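PDB 2JAF: halorhodopsin from Halobacterium salinarum, which pumps chloride ions across the archaeal membrane, driven by light absorbed by its retinal chromophore. Local coordinates for residues G94-A98 with V218-A222; W112-P117 with D141-C145; V137-D141 with F171-V175; L179-A184 with F196-R200. The protein carries 2 engineered substitutions. All blocks are in the same frame, centred on the assembly; numbering follows the deposited sequence.

Three of the four contacts lie within the bundle of membrane-spanning helices, and interaction 1 joins two loops at one end of it. Interactions 2 and 3 have centres about 8 Å apart and share Asp141, whose helix 131-153 packs against helix 106-127 in the first and against helix 158-180 in the second. Interaction 2 touches the retinal directly through Trp112, Thr116 and Met144; Phe172 of interaction 3 also belongs to the pocket. Interaction 4 follows further along helix 158-180, its centre about 14 Å from that of interaction 3, which it meets where Val137 touches Trp183. Interactions 1 and 4 are the farthest apart, their centres about 36 Å from each other.

Interaction 1: residues G94-A98 with V218-A222; sequences GHALA and VEGLA. With BOG (octyl beta-D-glucopyranoside), chain F.
His95 reaches across to the loop 218-222 and sets the edge of its imidazole against backbone carbonyls. Its NE2 lies 3.0 Å from Val218 O in a weak, strongly bent hydrogen bond (126° at the hydrogen). The carbonyl of Gly220 is almost as near but badly angled. With CG anti to the backbone N (chi1 -174°), the ring also turns ND1 back to its own loop, where Leu97 N donates a nearly straight bond of 2.7 Å to His95 ND1, lying in the ring plane. This straight bond at ND1, more than the weak one at NE2, sets the rotation of the ring. His95 opens a type I beta turn that runs to Ala98, in the loop between hairpin strands 87-90 and 101-104, which meets here the loop from helix 193-216 to helix 227-255. Beside the ring, Ala96 CB rests on Ala222 CB at 3.8 Å, and Leu97 CD1 presses tightly on Val218 CG2 at 3.5 Å. An octyl glucoside covers one face of the imidazole with O3, which accepts a bond from Ala96 N at 3.0 Å, and its O2 bonds to Gly220 O. Further out, Arg161 holds the carbonyl of Glu219, whose carboxylate binds Tyr109 and Ser104.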
loop_
_atom_site.group_PDB
_atom_site.type_symbol
_atom_site.label_atom_id
_atom_site.label_comp_id
_atom_site.label_asym_id
_atom_site.label_seq_id
_atom_site.Cartn_x
_atom_site.Cartn_y
_atom_site.Cartn_z
ATOM N N GLY A 94 20.124 -15.936 22.670
ATOM C CA GLY A 94 20.400 -16.905 21.624
ATOM C C GLY A 94 21.152 -16.300 20.456
ATOM O O GLY A 94 21.913 -16.987 19.781
ATOM N N HIS A 95 20.936 -15.009 20.214
ATOM C CA HIS A 95 21.606 -14.302 19.128
ATOM C C HIS A 95 23.068 -14.104 19.511
ATOM O O HIS A 95 23.391 -13.983 20.694
ATOM C CB HIS A 95 20.930 -12.945 18.890
ATOM C CG HIS A 95 21.455 -12.200 17.700
ATOM N ND1 HIS A 95 22.682 -11.571 17.694
ATOM C CD2 HIS A 95 20.911 -11.976 16.479
ATOM C CE1 HIS A 95 22.871 -10.992 16.522
ATOM N NE2 HIS A 95 21.811 -11.222 15.765
ATOM N N ALA A 96 23.948 -14.078 18.516
ATOM C CA ALA A 96 25.374 -13.901 18.768
ATOM C C ALA A 96 25.658 -12.635 19.569
ATOM O O ALA A 96 26.634 -12.573 20.316
ATOM C CB ALA A 96 26.142 -13.865 17.445
ATOM N N LEU A 97 24.803 -11.628 19.413
ATOM C CA LEU A 97 24.974 -10.363 20.119
ATOM C C LEU A 97 23.818 -10.106 21.083
ATOM O O LEU A 97 23.429 -8.962 21.305
ATOM C CB LEU A 97 25.067 -9.217 19.108
ATOM C CG LEU A 97 26.146 -9.413 18.034
ATOM C CD1 LEU A 97 26.033 -8.346 16.959
ATOM C CD2 LEU A 97 27.511 -9.383 18.692
ATOM N N ALA A 98 23.266 -11.176 21.645
ATOM C CA ALA A 98 22.152 -11.054 22.578
ATOM C C ALA A 98 22.498 -10.081 23.697
ATOM O O ALA A 98 23.595 -10.127 24.238
ATOM C CB ALA A 98 21.820 -12.417 23.164
ATOM N N VAL A 218 24.908 -8.882 10.699
ATOM C CA VAL A 218 24.600 -8.643 12.105
ATOM C C VAL A 218 23.177 -8.915 12.593
ATOM O O VAL A 218 22.988 -9.321 13.737
ATOM C CB VAL A 218 24.995 -7.192 12.499
ATOM C CG1 VAL A 218 24.156 -6.185 11.715
ATOM C CG2 VAL A 218 24.820 -6.990 13.995
ATOM N N GLU A 219 22.178 -8.702 11.746
ATOM C CA GLU A 219 20.801 -8.933 12.170
ATOM C C GLU A 219 20.400 -10.404 12.075
ATOM O O GLU A 219 19.408 -10.832 12.674
ATOM C CB GLU A 219 19.858 -8.046 11.351
ATOM C CG GLU A 219 20.162 -6.562 11.554
ATOM C CD GLU A 219 19.274 -5.633 10.747
ATOM O OE1 GLU A 219 18.129 -5.358 11.164
ATOM O OE2 GLU A 219 19.734 -5.174 9.683
ATOM N N GLY A 220 21.192 -11.176 11.333
ATOM C CA GLY A 220 20.928 -12.596 11.180
ATOM C C GLY A 220 21.825 -13.431 12.081
ATOM O O GLY A 220 21.734 -13.337 13.306
ATOM N N LEU A 221 22.696 -14.238 11.480
ATOM C CA LEU A 221 23.605 -15.088 12.240
ATOM C C LEU A 221 24.784 -14.309 12.812
ATOM O O LEU A 221 25.491 -14.794 13.699
ATOM C CB LEU A 221 24.133 -16.218 11.351
ATOM C CG LEU A 221 23.116 -17.215 10.782
ATOM C CD1 LEU A 221 23.806 -18.131 9.782
ATOM C CD2 LEU A 221 22.487 -18.025 11.912
ATOM N N ALA A 222 25.000 -13.106 12.288
ATOM C CA ALA A 222 26.104 -12.258 12.719
ATOM C C ALA A 222 27.469 -12.921 12.498
ATOM O O ALA A 222 28.353 -12.860 13.356
ATOM C CB ALA A 222 25.928 -11.861 14.196
HETATM C C1 BOG F . 20.995 -18.435 15.114
HETATM O O1 BOG F . 19.605 -18.723 14.944
HETATM C C2 BOG F . 21.194 -16.928 15.489
HETATM O O2 BOG F . 20.638 -16.094 14.467
HETATM C C3 BOG F . 22.717 -16.643 15.680
HETATM O O3 BOG F . 22.930 -15.275 16.018
HETATM C C4 BOG F . 23.258 -17.565 16.800
HETATM O O4 BOG F . 24.654 -17.335 17.016
HETATM C C5 BOG F . 23.020 -19.064 16.416
HETATM O O5 BOG F . 21.587 -19.287 16.184
HETATM C C6 BOG F . 23.528 -20.000 17.528
HETATM O O6 BOG F . 22.650 -20.021 18.659
HETATM C "C1'" BOG F . 19.369 -20.087 14.594
HETATM C "C2'" BOG F . 18.028 -20.213 13.918
HETATM C "C3'" BOG F . 18.248 -20.404 12.442
HETATM C "C4'" BOG F . 16.950 -20.547 11.675
HETATM C "C5'" BOG F . 17.222 -20.734 10.189
HETATM C "C6'" BOG F . 15.955 -20.520 9.379
HETATM C "C7'" BOG F . 16.190 -20.696 7.906
HETATM C "C8'" BOG F . 14.904 -20.473 7.145
#

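Interaction 2: residues W112-P117 with D141-C145; sequences WALSTP and DIGMC. With RET (retinal), chain G; PLM (palmitic acid), chain D.
The indole of Trp112 lies along the polyene of retinal, with C12 over one face, offset toward the rim and 3.8 Å above the plane, while Trp112 CB touches Cys145 SG across the helix interface. Tyr210 meets the same indole edge-to-face. From helix 131-153, Met144 adds its CE methyl to the chain at 3.7 Å from retinal C9. The carboxylate of Asp141 has the hydroxyl of Thr116 at OD2, a very short separation of 2.4 Å between Thr116 OG1 and Asp141 OD2. Thr116 OG1 is also only 2.5 Å from Trp112 O, one turn back. OG1 stands between the backbone N and the carbonyl carbon (chi1 52°), close to both oxygens, while CG2 turns to retinal C13. These helices, 106-127 and 131-153, run antiparallel at 147° in the seven-helix bundle of the microbial rhodopsins, and both line the retinal pocket. Pro117, at a kink in its helix, brings CD to 3.2 Å from Asp141 OD2. Cys145 SG packs against the backbone of Trp112 and lies 3.6 Å from Thr116 OG1, and Ala113 CB lies 4.0 Å from Cys145 CB. On the side away from retinal, a palmitate runs past Ala113, Leu114 and Ile142.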
loop_
_atom_site.group_PDB
_atom_site.type_symbol
_atom_site.label_atom_id
_atom_site.label_comp_id
_atom_site.label_asym_id
_atom_site.label_seq_id
_atom_site.Cartn_x
_atom_site.Cartn_y
_atom_site.Cartn_z
ATOM N N TRP A 112 11.963 -1.062 0.093
ATOM C CA TRP A 112 11.943 -2.157 -0.880
ATOM C C TRP A 112 10.482 -2.445 -1.236
ATOM O O TRP A 112 10.179 -2.915 -2.335
ATOM C CB TRP A 112 12.563 -3.445 -0.313
ATOM C CG TRP A 112 14.058 -3.414 -0.116
ATOM C CD1 TRP A 112 14.946 -2.553 -0.691
ATOM C CD2 TRP A 112 14.834 -4.308 0.697
ATOM N NE1 TRP A 112 16.229 -2.849 -0.283
ATOM C CE2 TRP A 112 16.186 -3.922 0.570
ATOM C CE3 TRP A 112 14.514 -5.397 1.523
ATOM C CZ2 TRP A 112 17.223 -4.584 1.240
ATOM C CZ3 TRP A 112 15.546 -6.057 2.190
ATOM C CH2 TRP A 112 16.885 -5.645 2.044
ATOM N N ALA A 113 9.579 -2.157 -0.294
ATOM C CA ALA A 113 8.150 -2.390 -0.494
ATOM C C ALA A 113 7.570 -1.533 -1.617
ATOM O O ALA A 113 6.465 -1.789 -2.089
ATOM C CB ALA A 113 7.384 -2.146 0.818
ATOM N N LEU A 114 8.315 -0.512 -2.036
ATOM C CA LEU A 114 7.884 0.344 -3.135
ATOM C C LEU A 114 8.781 0.135 -4.361
ATOM O O LEU A 114 8.293 0.069 -5.486
ATOM C CB LEU A 114 7.917 1.818 -2.723
ATOM C CG LEU A 114 7.556 2.809 -3.836
ATOM C CD1 LEU A 114 6.124 2.584 -4.304
ATOM C CD2 LEU A 114 7.732 4.226 -3.323
ATOM N N SER A 115 10.086 0.017 -4.142
ATOM C CA SER A 115 11.011 -0.173 -5.255
ATOM C C SER A 115 10.929 -1.545 -5.922
ATOM O O SER A 115 11.017 -1.630 -7.150
ATOM C CB SER A 115 12.457 0.091 -4.815
ATOM O OG SER A 115 12.903 -0.864 -3.864
ATOM N N THR A 116 10.765 -2.621 -5.153
ATOM C CA THR A 116 10.698 -3.926 -5.807
ATOM C C THR A 116 9.428 -4.060 -6.639
ATOM O O THR A 116 9.442 -4.680 -7.705
ATOM C CB THR A 116 10.906 -5.124 -4.816
ATOM O OG1 THR A 116 10.033 -5.030 -3.687
ATOM C CG2 THR A 116 12.335 -5.126 -4.321
ATOM N N PRO A 117 8.309 -3.477 -6.176
ATOM C CA PRO A 117 7.104 -3.595 -7.001
ATOM C C PRO A 117 7.299 -2.836 -8.326
ATOM O O PRO A 117 6.751 -3.218 -9.362
ATOM C CB PRO A 117 6.024 -2.978 -6.114
ATOM C CG PRO A 117 6.460 -3.410 -4.754
ATOM C CD PRO A 117 7.951 -3.115 -4.791
ATOM N N ASP A 141 5.179 -9.763 -3.288
ATOM C CA ASP A 141 6.398 -9.000 -3.104
ATOM C C ASP A 141 6.285 -8.122 -1.864
ATOM O O ASP A 141 7.214 -8.031 -1.067
ATOM C CB ASP A 141 6.658 -8.138 -4.339
ATOM C CG ASP A 141 7.999 -7.445 -4.286
ATOM O OD1 ASP A 141 9.030 -8.105 -4.540
ATOM O OD2 ASP A 141 8.018 -6.239 -3.977
ATOM N N ILE A 142 5.135 -7.472 -1.701
ATOM C CA ILE A 142 4.927 -6.616 -0.542
ATOM C C ILE A 142 4.994 -7.464 0.725
ATOM O O ILE A 142 5.571 -7.046 1.725
ATOM C CB ILE A 142 3.572 -5.871 -0.645
ATOM C CG1 ILE A 142 3.655 -4.843 -1.785
ATOM C CG2 ILE A 142 3.251 -5.165 0.666
ATOM C CD1 ILE A 142 2.336 -4.157 -2.117
ATOM N N GLY A 143 4.420 -8.662 0.669
ATOM C CA GLY A 143 4.457 -9.555 1.818
ATOM C C GLY A 143 5.885 -9.924 2.185
ATOM O O GLY A 143 6.245 -9.971 3.365
ATOM N N MET A 144 6.710 -10.184 1.172
ATOM C CA MET A 144 8.108 -10.543 1.405
ATOM C C MET A 144 8.808 -9.397 2.126
ATOM O O MET A 144 9.528 -9.600 3.108
ATOM C CB MET A 144 8.812 -10.834 0.062
ATOM C CG MET A 144 10.329 -11.031 0.140
ATOM S SD MET A 144 11.085 -11.099 -1.516
ATOM C CE MET A 144 11.164 -9.355 -1.891
ATOM N N CYS A 145 8.574 -8.179 1.649
ATOM C CA CYS A 145 9.203 -7.012 2.240
ATOM C C CYS A 145 8.764 -6.707 3.664
ATOM O O CYS A 145 9.602 -6.403 4.512
ATOM C CB CYS A 145 8.953 -5.784 1.360
ATOM S SG CYS A 145 9.782 -5.882 -0.232
HETATM C C1 RET G . 14.936 -10.255 3.221
HETATM C C2 RET G . 14.959 -11.081 4.593
HETATM C C3 RET G . 13.885 -12.185 4.753
HETATM C C4 RET G . 14.018 -13.272 3.591
HETATM C C5 RET G . 14.084 -12.676 2.128
HETATM C C6 RET G . 14.536 -11.207 1.909
HETATM C C7 RET G . 14.479 -10.664 0.509
HETATM C C8 RET G . 14.680 -9.420 -0.004
HETATM C C9 RET G . 14.819 -9.121 -1.403
HETATM C C10 RET G . 15.140 -7.772 -1.571
HETATM C C11 RET G . 15.367 -7.177 -2.793
HETATM C C12 RET G . 15.746 -5.826 -2.847
HETATM C C13 RET G . 15.929 -5.096 -4.092
HETATM C C14 RET G . 16.259 -3.726 -3.876
HETATM C C15 RET G . 16.284 -2.752 -4.846
HETATM C C16 RET G . 13.862 -9.135 3.475
HETATM C C17 RET G . 16.410 -9.607 3.083
HETATM C C18 RET G . 13.701 -13.636 1.012
HETATM C C19 RET G . 14.777 -10.279 -2.550
HETATM C C20 RET G . 15.814 -5.763 -5.475
HETATM C C1 PLM D . 11.733 6.653 2.655
HETATM O O1 PLM D . 12.033 7.605 3.395
HETATM O O2 PLM D . 12.369 6.399 1.607
HETATM C C2 PLM D . 10.555 5.791 3.072
HETATM C C3 PLM D . 9.507 5.523 1.998
HETATM C C4 PLM D . 8.436 4.629 2.605
HETATM C C5 PLM D . 7.366 4.336 1.575
HETATM C C6 PLM D . 7.135 2.858 1.374
HETATM C C7 PLM D . 5.863 2.759 0.558
HETATM C C8 PLM D . 5.481 1.327 0.265
HETATM C C9 PLM D . 4.219 1.315 -0.580
HETATM C CA PLM D . 3.774 -0.104 -0.877
HETATM C CB PLM D . 2.788 -0.347 -2.011
HETATM C CC PLM D . 3.227 0.034 -3.416
HETATM C CD PLM D . 2.122 -0.345 -4.383
HETATM C CE PLM D . 2.510 -0.001 -5.821
HETATM C CF PLM D . 1.286 -0.190 -6.707
HETATM C CG PLM D . 1.620 0.130 -8.155
#

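Interaction 3: residues V137-D141 with F171-V175; sequences VIAAD and FFVVV
Ala140 is the small bump on which this contact turns: its CB enters the hollow between Val174 and Val175 of the facing helix, with Val174 CG1 at 3.6 Å and Val175 CG2 a little farther off at 4.0 Å. The ring of Phe171 comes to the same residue from the preceding turn, its CD1 lying 4.4 Å from Ala140 CB. Closer still is the backbone: Ala140 O stands 3.3 Å from Phe171 CB, so the root of the phenylalanine side chain sits right against the carbonyl while the ring leans obliquely past it. In return, Val175 pushes a branch into a shallow groove of the other helix. Its CG2, anti to the carbonyl carbon while CG1 lies anti to the backbone N (chi1 170°), settles over the stretch from Val137 to Asp141, 3.9 Å from Val137 O and 3.8 Å from Asp141 N. The other methyl, CG1, meets Val137 CG1. Two consecutive transmembrane helices of the bundle, 131-153 and 158-180, pack in this way, antiparallel at 154° with their axes 8.4 Å apart; alanine at the centre lets the backbones approach to 5.3 Å between the CA atoms of Ala140 and Phe171. The contact is wholly apolar between side chains. Of its side chain, Asp141 offers CB to Val175, while the carboxylate turns to Thr116 on helix 106-127. Met68 of a neighbouring subunit covers Ala140, Phe171 and Val174 from outside.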
loop_
_atom_site.group_PDB
_atom_site.type_symbol
_atom_site.label_atom_id
_atom_site.label_comp_id
_atom_site.label_asym_id
_atom_site.label_seq_id
_atom_site.Cartn_x
_atom_site.Cartn_y
_atom_site.Cartn_z
ATOM N N VAL A 137 1.611 -10.975 -7.971
ATOM C CA VAL A 137 3.049 -10.897 -7.761
ATOM C C VAL A 137 3.457 -9.713 -6.898
ATOM O O VAL A 137 4.328 -9.840 -6.033
ATOM C CB VAL A 137 3.789 -10.861 -9.120
ATOM C CG1 VAL A 137 5.280 -10.657 -8.909
ATOM C CG2 VAL A 137 3.539 -12.156 -9.864
ATOM N N ILE A 138 2.821 -8.565 -7.109
ATOM C CA ILE A 138 3.144 -7.382 -6.321
ATOM C C ILE A 138 2.730 -7.585 -4.869
ATOM O O ILE A 138 3.427 -7.160 -3.943
ATOM C CB ILE A 138 2.455 -6.127 -6.908
ATOM C CG1 ILE A 138 3.044 -5.838 -8.298
ATOM C CG2 ILE A 138 2.653 -4.926 -5.983
ATOM C CD1 ILE A 138 2.490 -4.606 -8.977
ATOM N N ALA A 139 1.598 -8.250 -4.671
ATOM C CA ALA A 139 1.115 -8.514 -3.325
ATOM C C ALA A 139 2.094 -9.438 -2.615
ATOM O O ALA A 139 2.418 -9.232 -1.447
ATOM C CB ALA A 139 -0.262 -9.153 -3.380
ATOM N N ALA A 140 2.569 -10.454 -3.331
ATOM C CA ALA A 140 3.509 -11.407 -2.753
ATOM C C ALA A 140 4.801 -10.690 -2.417
ATOM O O ALA A 140 5.441 -10.962 -1.394
ATOM C CB ALA A 140 3.780 -12.546 -3.740
ATOM N N ASP A 141 5.179 -9.763 -3.288
ATOM C CA ASP A 141 6.398 -9.000 -3.104
ATOM C C ASP A 141 6.285 -8.122 -1.864
ATOM O O ASP A 141 7.214 -8.031 -1.067
ATOM C CB ASP A 141 6.658 -8.138 -4.339
ATOM C CG ASP A 141 7.999 -7.445 -4.286
ATOM O OD1 ASP A 141 9.030 -8.105 -4.540
ATOM O OD2 ASP A 141 8.018 -6.239 -3.977
ATOM N N PHE A 171 7.171 -15.979 0.449
ATOM C CA PHE A 171 6.606 -14.984 -0.454
ATOM C C PHE A 171 7.531 -14.801 -1.653
ATOM O O PHE A 171 7.076 -14.633 -2.790
ATOM C CB PHE A 171 6.425 -13.643 0.257
ATOM C CG PHE A 171 5.196 -13.573 1.119
ATOM C CD1 PHE A 171 3.929 -13.663 0.553
ATOM C CD2 PHE A 171 5.305 -13.380 2.494
ATOM C CE1 PHE A 171 2.778 -13.559 1.345
ATOM C CE2 PHE A 171 4.162 -13.274 3.292
ATOM C CZ PHE A 171 2.901 -13.363 2.714
ATOM N N PHE A 172 8.832 -14.846 -1.387
ATOM C CA PHE A 172 9.842 -14.688 -2.429
ATOM C C PHE A 172 9.659 -15.785 -3.471
ATOM O O PHE A 172 9.776 -15.539 -4.675
ATOM C CB PHE A 172 11.236 -14.753 -1.790
ATOM C CG PHE A 172 12.379 -14.579 -2.761
ATOM C CD1 PHE A 172 12.271 -13.724 -3.856
ATOM C CD2 PHE A 172 13.591 -15.225 -2.536
ATOM C CE1 PHE A 172 13.357 -13.512 -4.716
ATOM C CE2 PHE A 172 14.686 -15.026 -3.383
ATOM C CZ PHE A 172 14.569 -14.166 -4.476
ATOM N N VAL A 173 9.354 -16.994 -3.006
ATOM C CA VAL A 173 9.149 -18.118 -3.910
ATOM C C VAL A 173 7.928 -17.889 -4.800
ATOM O O VAL A 173 7.916 -18.298 -5.959
ATOM C CB VAL A 173 9.000 -19.447 -3.128
ATOM C CG1 VAL A 173 8.518 -20.562 -4.055
ATOM C CG2 VAL A 173 10.349 -19.839 -2.526
ATOM N N VAL A 174 6.901 -17.230 -4.265
ATOM C CA VAL A 174 5.707 -16.939 -5.058
ATOM C C VAL A 174 6.099 -15.991 -6.185
ATOM O O VAL A 174 5.665 -16.151 -7.330
ATOM C CB VAL A 174 4.605 -16.271 -4.218
ATOM C CG1 VAL A 174 3.433 -15.888 -5.119
ATOM C CG2 VAL A 174 4.141 -17.217 -3.117
ATOM N N VAL A 175 6.924 -15.001 -5.855
ATOM C CA VAL A 175 7.398 -14.040 -6.846
ATOM C C VAL A 175 8.199 -14.748 -7.935
ATOM O O VAL A 175 7.961 -14.546 -9.131
ATOM C CB VAL A 175 8.304 -12.960 -6.203
ATOM C CG1 VAL A 175 8.977 -12.122 -7.285
ATOM C CG2 VAL A 175 7.477 -12.067 -5.281
#

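Interaction 4: residues L179-A184 with F196-R200; sequences LVTDWA and FDTLR
Arg200 reaches from helix 193-216 to the region where helix 158-180 gives way to helix 182-190, and its NH1 donates a hydrogen bond of 3.0 Å to Leu179 O. The side chain leaves CB with CG anti to the backbone N (chi1 177°) and runs on extended to CD, which already lies 3.1 Å from Leu179 O. At chi3 it bends (66°), carrying NE and CZ past the same carbonyl and bringing the tip round to it. The bond is nearly straight, 167° at the hydrogen, and the oxygen lies almost in the guanidinium plane. NH1 also touches Ala184 CB and Val180 CA, while NH2 forms a salt bridge with Asp197 OD1 of its own helix through charge alone, no N-H aiming at the oxygen. The arginine thus ties this junction between two helices to the following long helix of the membrane bundle. Alongside the arginine, the Phe196 ring turns its edge to Leu179 O and lies against Ala184, CE2 being 3.5 Å from Ala184 CA. Trp183 O stands over one face of that ring, and Trp183 CB meets Phe196 CZ at 3.9 Å. The indole itself is anchored through NE1 to Ser133.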
loop_
_atom_site.group_PDB
_atom_site.type_symbol
_atom_site.label_atom_id
_atom_site.label_comp_id
_atom_site.label_asym_id
_atom_site.label_seq_id
_atom_site.Cartn_x
_atom_site.Cartn_y
_atom_site.Cartn_z
ATOM N N LEU A 179 8.071 -15.694 -12.571
ATOM C CA LEU A 179 9.164 -15.512 -13.523
ATOM C C LEU A 179 9.529 -16.791 -14.267
ATOM O O LEU A 179 9.965 -16.743 -15.418
ATOM C CB LEU A 179 10.404 -14.968 -12.806
ATOM C CG LEU A 179 10.242 -13.629 -12.087
ATOM C CD1 LEU A 179 11.545 -13.266 -11.391
ATOM C CD2 LEU A 179 9.848 -12.550 -13.078
ATOM N N VAL A 180 9.343 -17.934 -13.614
ATOM C CA VAL A 180 9.665 -19.219 -14.222
ATOM C C VAL A 180 8.497 -19.837 -14.981
ATOM O O VAL A 180 8.674 -20.832 -15.690
ATOM C CB VAL A 180 10.136 -20.240 -13.160
ATOM C CG1 VAL A 180 11.250 -19.637 -12.319
ATOM C CG2 VAL A 180 8.972 -20.654 -12.284
ATOM N N THR A 181 7.306 -19.263 -14.838
ATOM C CA THR A 181 6.149 -19.821 -15.526
ATOM C C THR A 181 5.395 -18.884 -16.470
ATOM O O THR A 181 5.872 -18.605 -17.570
ATOM C CB THR A 181 5.147 -20.462 -14.519
ATOM O OG1 THR A 181 4.733 -19.495 -13.545
ATOM C CG2 THR A 181 5.794 -21.643 -13.810
ATOM N N ASP A 182 4.230 -18.393 -16.051
ATOM C CA ASP A 182 3.414 -17.545 -16.919
ATOM C C ASP A 182 4.032 -16.249 -17.444
ATOM O O ASP A 182 3.718 -15.833 -18.555
ATOM C CB ASP A 182 2.065 -17.250 -16.252
ATOM C CG ASP A 182 2.200 -16.427 -14.999
ATOM O OD1 ASP A 182 3.015 -16.795 -14.130
ATOM O OD2 ASP A 182 1.480 -15.415 -14.881
ATOM N N TRP A 183 4.905 -15.609 -16.672
ATOM C CA TRP A 183 5.533 -14.379 -17.146
ATOM C C TRP A 183 6.463 -14.676 -18.321
ATOM O O TRP A 183 6.644 -13.840 -19.208
ATOM C CB TRP A 183 6.314 -13.697 -16.015
ATOM C CG TRP A 183 5.440 -12.904 -15.086
ATOM C CD1 TRP A 183 4.181 -13.230 -14.667
ATOM C CD2 TRP A 183 5.776 -11.676 -14.427
ATOM N NE1 TRP A 183 3.715 -12.284 -13.789
ATOM C CE2 TRP A 183 4.672 -11.319 -13.622
ATOM C CE3 TRP A 183 6.902 -10.846 -14.436
ATOM C CZ2 TRP A 183 4.660 -10.165 -12.834
ATOM C CZ3 TRP A 183 6.893 -9.698 -13.653
ATOM C CH2 TRP A 183 5.779 -9.368 -12.863
ATOM N N ALA A 184 7.045 -15.873 -18.328
ATOM C CA ALA A 184 7.948 -16.279 -19.402
ATOM C C ALA A 184 7.162 -16.607 -20.666
ATOM O O ALA A 184 7.596 -16.292 -21.778
ATOM C CB ALA A 184 8.767 -17.485 -18.971
ATOM N N PHE A 196 13.750 -10.718 -21.743
ATOM C CA PHE A 196 13.149 -11.192 -20.502
ATOM C C PHE A 196 14.048 -12.245 -19.855
ATOM O O PHE A 196 14.295 -12.203 -18.652
ATOM C CB PHE A 196 11.773 -11.812 -20.765
ATOM C CG PHE A 196 11.134 -12.400 -19.537
ATOM C CD1 PHE A 196 10.564 -11.578 -18.571
ATOM C CD2 PHE A 196 11.135 -13.775 -19.328
ATOM C CE1 PHE A 196 10.001 -12.121 -17.407
ATOM C CE2 PHE A 196 10.576 -14.325 -18.170
ATOM C CZ PHE A 196 10.010 -13.492 -17.212
ATOM N N ASP A 197 14.518 -13.196 -20.656
ATOM C CA ASP A 197 15.381 -14.264 -20.153
ATOM C C ASP A 197 16.669 -13.709 -19.543
ATOM O O ASP A 197 17.167 -14.229 -18.542
ATOM C CB ASP A 197 15.713 -15.265 -21.267
ATOM C CG ASP A 197 14.523 -16.131 -21.652
ATOM O OD1 ASP A 197 13.584 -16.266 -20.840
ATOM O OD2 ASP A 197 14.529 -16.697 -22.764
ATOM N N THR A 198 17.211 -12.658 -20.151
ATOM C CA THR A 198 18.418 -12.026 -19.633
ATOM C C THR A 198 18.108 -11.363 -18.292
ATOM O O THR A 198 18.819 -11.557 -17.302
ATOM C CB THR A 198 18.935 -10.946 -20.606
ATOM O OG1 THR A 198 19.445 -11.576 -21.785
ATOM C CG2 THR A 198 20.037 -10.113 -19.960
ATOM N N LEU A 199 17.033 -10.582 -18.267
ATOM C CA LEU A 199 16.642 -9.866 -17.056
ATOM C C LEU A 199 16.207 -10.802 -15.940
ATOM O O LEU A 199 16.392 -10.498 -14.759
ATOM C CB LEU A 199 15.519 -8.869 -17.377
ATOM C CG LEU A 199 15.907 -7.748 -18.351
ATOM C CD1 LEU A 199 14.704 -6.856 -18.619
ATOM C CD2 LEU A 199 17.057 -6.927 -17.772
ATOM N N ARG A 200 15.629 -11.941 -16.310
ATOM C CA ARG A 200 15.177 -12.915 -15.326
ATOM C C ARG A 200 16.356 -13.490 -14.545
ATOM O O ARG A 200 16.268 -13.684 -13.337
ATOM C CB ARG A 200 14.406 -14.041 -16.020
ATOM C CG ARG A 200 13.948 -15.147 -15.096
ATOM C CD ARG A 200 13.019 -16.108 -15.822
ATOM N NE ARG A 200 13.683 -16.845 -16.894
ATOM C CZ ARG A 200 13.103 -17.822 -17.581
ATOM N NH1 ARG A 200 11.851 -18.169 -17.310
ATOM N NH2 ARG A 200 13.778 -18.480 -18.511
#